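Local coordinates for protein inulin fructotransferase (Bacillus sp. snu-7, PDB 2INV) that probably depolymerises inulin by intramolecular fructosyl transfer, acting as a lyase that releases a cyclic di-fructose anhydride, at residues 386-394 and 402-410. Numbering follows the deposited sequence.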
ATOM      1  N   SER A 386       3.809  19.483  27.678  1.00 16.50           N
ATOM      2  CA  SER A 386       3.402  18.193  27.101  1.00 16.27           C
ATOM      3  C   SER A 386       1.965  17.879  27.508  1.00 16.25           C
ATOM      4  O   SER A 386       1.449  18.460  28.465  1.00 15.17           O
ATOM      5  CB  SER A 386       4.307  17.057  27.597  1.00 16.46           C
ATOM      6  OG  SER A 386       5.679  17.358  27.417  1.00 17.78           O
ATOM      7  N   LYS A 387       1.324  16.967  26.779  1.00 15.23           N
ATOM      8  CA  LYS A 387      -0.057  16.570  27.069  1.00 15.92           C
ATOM      9  C   LYS A 387      -0.179  15.050  27.042  1.00 15.47           C
ATOM     10  O   LYS A 387       0.222  14.409  26.063  1.00 16.74           O
ATOM     11  CB  LYS A 387      -1.028  17.126  26.020  1.00 16.71           C
ATOM     12  CG  LYS A 387      -0.967  18.622  25.802  1.00 18.64           C
ATOM     13  CD  LYS A 387      -1.851  19.370  26.771  1.00 19.07           C
ATOM     14  CE  LYS A 387      -1.985  20.822  26.334  1.00 18.49           C
ATOM     15  NZ  LYS A 387      -2.653  21.647  27.371  1.00 17.13           N
ATOM     16  N   VAL A 388      -0.741  14.469  28.095  1.00 14.70           N
ATOM     17  CA  VAL A 388      -0.913  13.023  28.125  1.00 13.38           C
ATOM     18  C   VAL A 388      -2.364  12.689  28.440  1.00 13.25           C
ATOM     19  O   VAL A 388      -2.862  12.972  29.540  1.00 13.55           O
ATOM     20  CB  VAL A 388       0.020  12.365  29.160  1.00 12.98           C
ATOM     21  CG1 VAL A 388      -0.074  10.852  29.062  1.00 12.36           C
ATOM     22  CG2 VAL A 388       1.452  12.818  28.919  1.00 11.80           C
ATOM     23  N   LEU A 389      -3.032  12.100  27.449  1.00 13.34           N
ATOM     24  CA  LEU A 389      -4.438  11.734  27.565  1.00 13.37           C
ATOM     25  C   LEU A 389      -4.666  10.255  27.319  1.00 13.71           C
ATOM     26  O   LEU A 389      -4.098   9.672  26.384  1.00 11.44           O
ATOM     27  CB  LEU A 389      -5.284  12.462  26.526  1.00 15.69           C
ATOM     28  CG  LEU A 389      -5.062  13.919  26.151  1.00 17.07           C
ATOM     29  CD1 LEU A 389      -6.013  14.282  25.017  1.00 17.77           C
ATOM     30  CD2 LEU A 389      -5.306  14.795  27.347  1.00 17.41           C
ATOM     31  N   ASP A 390      -5.522   9.658  28.139  1.00 12.94           N
ATOM     32  CA  ASP A 390      -5.885   8.262  27.967  1.00 13.91           C
ATOM     33  C   ASP A 390      -4.739   7.348  27.549  1.00 13.65           C
ATOM     34  O   ASP A 390      -4.854   6.594  26.582  1.00 15.17           O
ATOM     35  CB  ASP A 390      -7.023   8.196  26.954  1.00 13.87           C
ATOM     36  CG  ASP A 390      -8.118   9.198  27.268  1.00 14.70           C
ATOM     37  OD1 ASP A 390      -8.411   9.386  28.469  1.00 16.04           O
ATOM     38  OD2 ASP A 390      -8.692   9.796  26.331  1.00 14.76           O
ATOM     39  N   SER A 391      -3.640   7.409  28.292  1.00 13.77           N
ATOM     40  CA  SER A 391      -2.482   6.572  28.002  1.00 13.56           C
ATOM     41  C   SER A 391      -1.985   5.911  29.283  1.00 14.43           C
ATOM     42  O   SER A 391      -0.820   5.509  29.380  1.00 14.14           O
ATOM     43  CB  SER A 391      -1.366   7.402  27.361  1.00 12.95           C
ATOM     44  OG  SER A 391      -1.766   7.881  26.091  1.00 12.81           O
ATOM     45  N   GLY A 392      -2.876   5.801  30.267  1.00 14.67           N
ATOM     46  CA  GLY A 392      -2.511   5.175  31.527  1.00 15.57           C
ATOM     47  C   GLY A 392      -3.065   5.884  32.750  1.00 16.66           C
ATOM     48  O   GLY A 392      -3.483   7.048  32.676  1.00 15.84           O
ATOM     49  N   THR A 393      -3.067   5.189  33.884  1.00 18.67           N
ATOM     50  CA  THR A 393      -3.556   5.777  35.125  1.00 20.87           C
ATOM     51  C   THR A 393      -2.454   6.699  35.611  1.00 20.05           C
ATOM     52  O   THR A 393      -1.337   6.642  35.109  1.00 19.67           O
ATOM     53  CB  THR A 393      -3.832   4.700  36.198  1.00 21.87           C
ATOM     54  OG1 THR A 393      -4.705   3.702  35.659  1.00 25.03           O
ATOM     55  CG2 THR A 393      -4.476   5.326  37.429  1.00 25.09           C
ATOM     56  N   ALA A 394      -2.764   7.544  36.583  1.00 20.05           N
ATOM     57  CA  ALA A 394      -1.777   8.469  37.104  1.00 19.36           C
ATOM     58  C   ALA A 394      -0.517   7.775  37.614  1.00 18.78           C
ATOM     59  O   ALA A 394       0.562   8.377  37.622  1.00 18.96           O
ATOM     60  CB  ALA A 394      -2.386   9.313  38.208  1.00 20.53           C
ATOM     61  N   SER A 402       6.352  20.220  35.391  1.00 28.38           N
ATOM     62  CA  SER A 402       5.198  20.631  36.154  1.00 28.54           C
ATOM     63  C   SER A 402       4.153  21.321  35.298  1.00 27.79           C
ATOM     64  O   SER A 402       3.107  21.749  35.814  1.00 28.13           O
ATOM     65  CB  SER A 402       5.627  21.540  37.302  1.00 29.34           C
ATOM     66  OG  SER A 402       6.295  22.694  36.812  1.00 31.41           O
ATOM     67  N   ASP A 403       4.428  21.443  34.001  1.00 26.40           N
ATOM     68  CA  ASP A 403       3.450  22.059  33.122  1.00 25.92           C
ATOM     69  C   ASP A 403       2.782  20.977  32.291  1.00 25.16           C
ATOM     70  O   ASP A 403       2.058  21.270  31.337  1.00 25.72           O
ATOM     71  CB  ASP A 403       4.086  23.095  32.197  1.00 26.41           C
ATOM     72  CG  ASP A 403       5.536  22.796  31.891  1.00 27.74           C
ATOM     73  OD1 ASP A 403       5.827  21.737  31.291  1.00 28.52           O
ATOM     74  OD2 ASP A 403       6.396  23.627  32.251  1.00 28.06           O
ATOM     75  N   THR A 404       3.020  19.722  32.654  1.00 23.33           N
ATOM     76  CA  THR A 404       2.408  18.635  31.920  1.00 21.76           C
ATOM     77  C   THR A 404       0.946  18.519  32.304  1.00 21.18           C
ATOM     78  O   THR A 404       0.593  18.550  33.490  1.00 21.31           O
ATOM     79  CB  THR A 404       3.089  17.294  32.210  1.00 22.18           C
ATOM     80  OG1 THR A 404       4.452  17.337  31.763  1.00 21.62           O
ATOM     81  CG2 THR A 404       2.354  16.177  31.481  1.00 21.78           C
ATOM     82  N   ALA A 405       0.098  18.404  31.289  1.00 19.41           N
ATOM     83  CA  ALA A 405      -1.330  18.247  31.508  1.00 19.08           C
ATOM     84  C   ALA A 405      -1.601  16.763  31.299  1.00 18.54           C
ATOM     85  O   ALA A 405      -1.268  16.208  30.238  1.00 18.58           O
ATOM     86  CB  ALA A 405      -2.108  19.084  30.515  1.00 17.48           C
ATOM     87  N   ILE A 406      -2.188  16.127  32.309  1.00 18.04           N
ATOM     88  CA  ILE A 406      -2.470  14.700  32.254  1.00 18.05           C
ATOM     89  C   ILE A 406      -3.934  14.380  32.535  1.00 17.91           C
ATOM     90  O   ILE A 406      -4.556  14.998  33.396  1.00 18.50           O
ATOM     91  CB  ILE A 406      -1.629  13.939  33.306  1.00 18.26           C
ATOM     92  CG1 ILE A 406      -0.140  14.227  33.112  1.00 17.57           C
ATOM     93  CG2 ILE A 406      -1.904  12.438  33.221  1.00 18.21           C
ATOM     94  CD1 ILE A 406       0.745  13.596  34.168  1.00 20.30           C
ATOM     95  N   ARG A 407      -4.478  13.409  31.802  1.00 16.90           N
ATOM     96  CA  ARG A 407      -5.854  12.959  32.010  1.00 17.40           C
ATOM     97  C   ARG A 407      -5.858  11.444  32.094  1.00 18.00           C
ATOM     98  O   ARG A 407      -5.537  10.761  31.124  1.00 17.02           O
ATOM     99  CB  ARG A 407      -6.785  13.398  30.885  1.00 16.73           C
ATOM    100  CG  ARG A 407      -8.197  12.812  31.060  1.00 16.82           C
ATOM    101  CD  ARG A 407      -9.165  13.308  30.003  1.00 16.49           C
ATOM    102  NE  ARG A 407      -8.953  12.657  28.713  1.00 16.26           N
ATOM    103  CZ  ARG A 407      -9.202  13.241  27.546  1.00 14.59           C
ATOM    104  NH1 ARG A 407      -9.665  14.485  27.512  1.00 15.94           N
ATOM    105  NH2 ARG A 407      -8.998  12.584  26.415  1.00 15.20           N
ATOM    106  N   PRO A 408      -6.181  10.906  33.276  1.00 19.78           N
ATOM    107  CA  PRO A 408      -6.222   9.460  33.495  1.00 21.20           C
ATOM    108  C   PRO A 408      -7.074   8.654  32.525  1.00 20.85           C
ATOM    109  O   PRO A 408      -8.087   9.131  32.021  1.00 22.94           O
ATOM    110  CB  PRO A 408      -6.787   9.346  34.896  1.00 21.88           C
ATOM    111  CG  PRO A 408      -6.207  10.492  35.588  1.00 21.73           C
ATOM    112  CD  PRO A 408      -6.247  11.628  34.564  1.00 20.00           C
ATOM    113  N   THR A 409      -6.637   7.432  32.242  1.00 20.52           N
ATOM    114  CA  THR A 409      -7.445   6.548  31.421  1.00 20.02           C
ATOM    115  C   THR A 409      -8.343   6.231  32.611  1.00 21.11           C
ATOM    116  O   THR A 409      -7.854   5.793  33.650  1.00 20.44           O
ATOM    117  CB  THR A 409      -6.713   5.262  31.006  1.00 19.65           C
ATOM    118  OG1 THR A 409      -5.585   5.584  30.186  1.00 17.44           O
ATOM    119  CG2 THR A 409      -7.655   4.366  30.211  1.00 19.25           C
ATOM    120  N   PRO A 410      -9.650   6.494  32.508  1.00 22.82           N
ATOM    121  CA  PRO A 410     -10.510   6.202  33.656  1.00 24.05           C
ATOM    122  C   PRO A 410     -10.271   4.867  34.352  1.00 25.40           C
ATOM    123  O   PRO A 410     -10.430   4.779  35.591  1.00 26.98           O
ATOM    124  CB  PRO A 410     -11.903   6.318  33.072  1.00 24.26           C
ATOM    125  CG  PRO A 410     -11.726   7.524  32.173  1.00 24.53           C
ATOM    126  CD  PRO A 410     -10.378   7.280  31.495  1.00 23.44           C
ATOM    127  OXT PRO A 410      -9.936   3.897  33.635  1.00 25.93           O
TER
HETATM  128  O   HOH W   1       0.124  20.964  28.732  1.00 25.74           O
HETATM  129  O   HOH W   2       6.212  18.409  29.826  1.00 29.50           O
HETATM  130  O   HOH W   3      -5.622   4.188  27.872  1.00 27.48           O
HETATM  131  O   HOH W   4      -3.264   8.949  30.582  1.00 15.17           O
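Strands 387-389 and 405-407 pair in parallel at the C-terminal end of the right-handed beta-helix, as neighbouring strands from successive coils. Backbone bonds alternate between the strands: Ala405 N to Ser386 O, Val388 N to Ala405 O (2.8 Å), Arg407 N to Val388 O, and Asp390 N to Arg407 O.

On the face carrying Val388 and Ile406, branched aliphatic chains suit the inner side of the beta-helix, though Ile406, on the last strand, is only partly covered; both also pack on Ile397, whereas Val388 CB and Ile406 CG1 approach only to 4.4 Å. The face carrying Lys387, Leu389, Ala405 and Arg407 is mixed in character and packs against neighbouring subunits. Here Arg407 runs extended, then bends at chi3 (76°), which brings its guanidinium under Leu389, with CD2 4.2 Å above the centre of one face. Asp390 lies at the guanidinium edge, the two planes 27° apart: NH2 gives OD2 a 2.8 Å salt bridge, and NE reaches OD1 weakly at 3.3 Å. Arg407 NH2 also pairs with Asp390 of a second subunit, while Asp390 OD2 also pairs with Arg407 NH2 of the third, so these charges link the trimer and probably offset the close approach of its arginines.

Beyond the strands, Gly392, whose backbone conformation would press a CB against the preceding carbonyl O, donates its N to Thr409 OG1 at 2.7 Å.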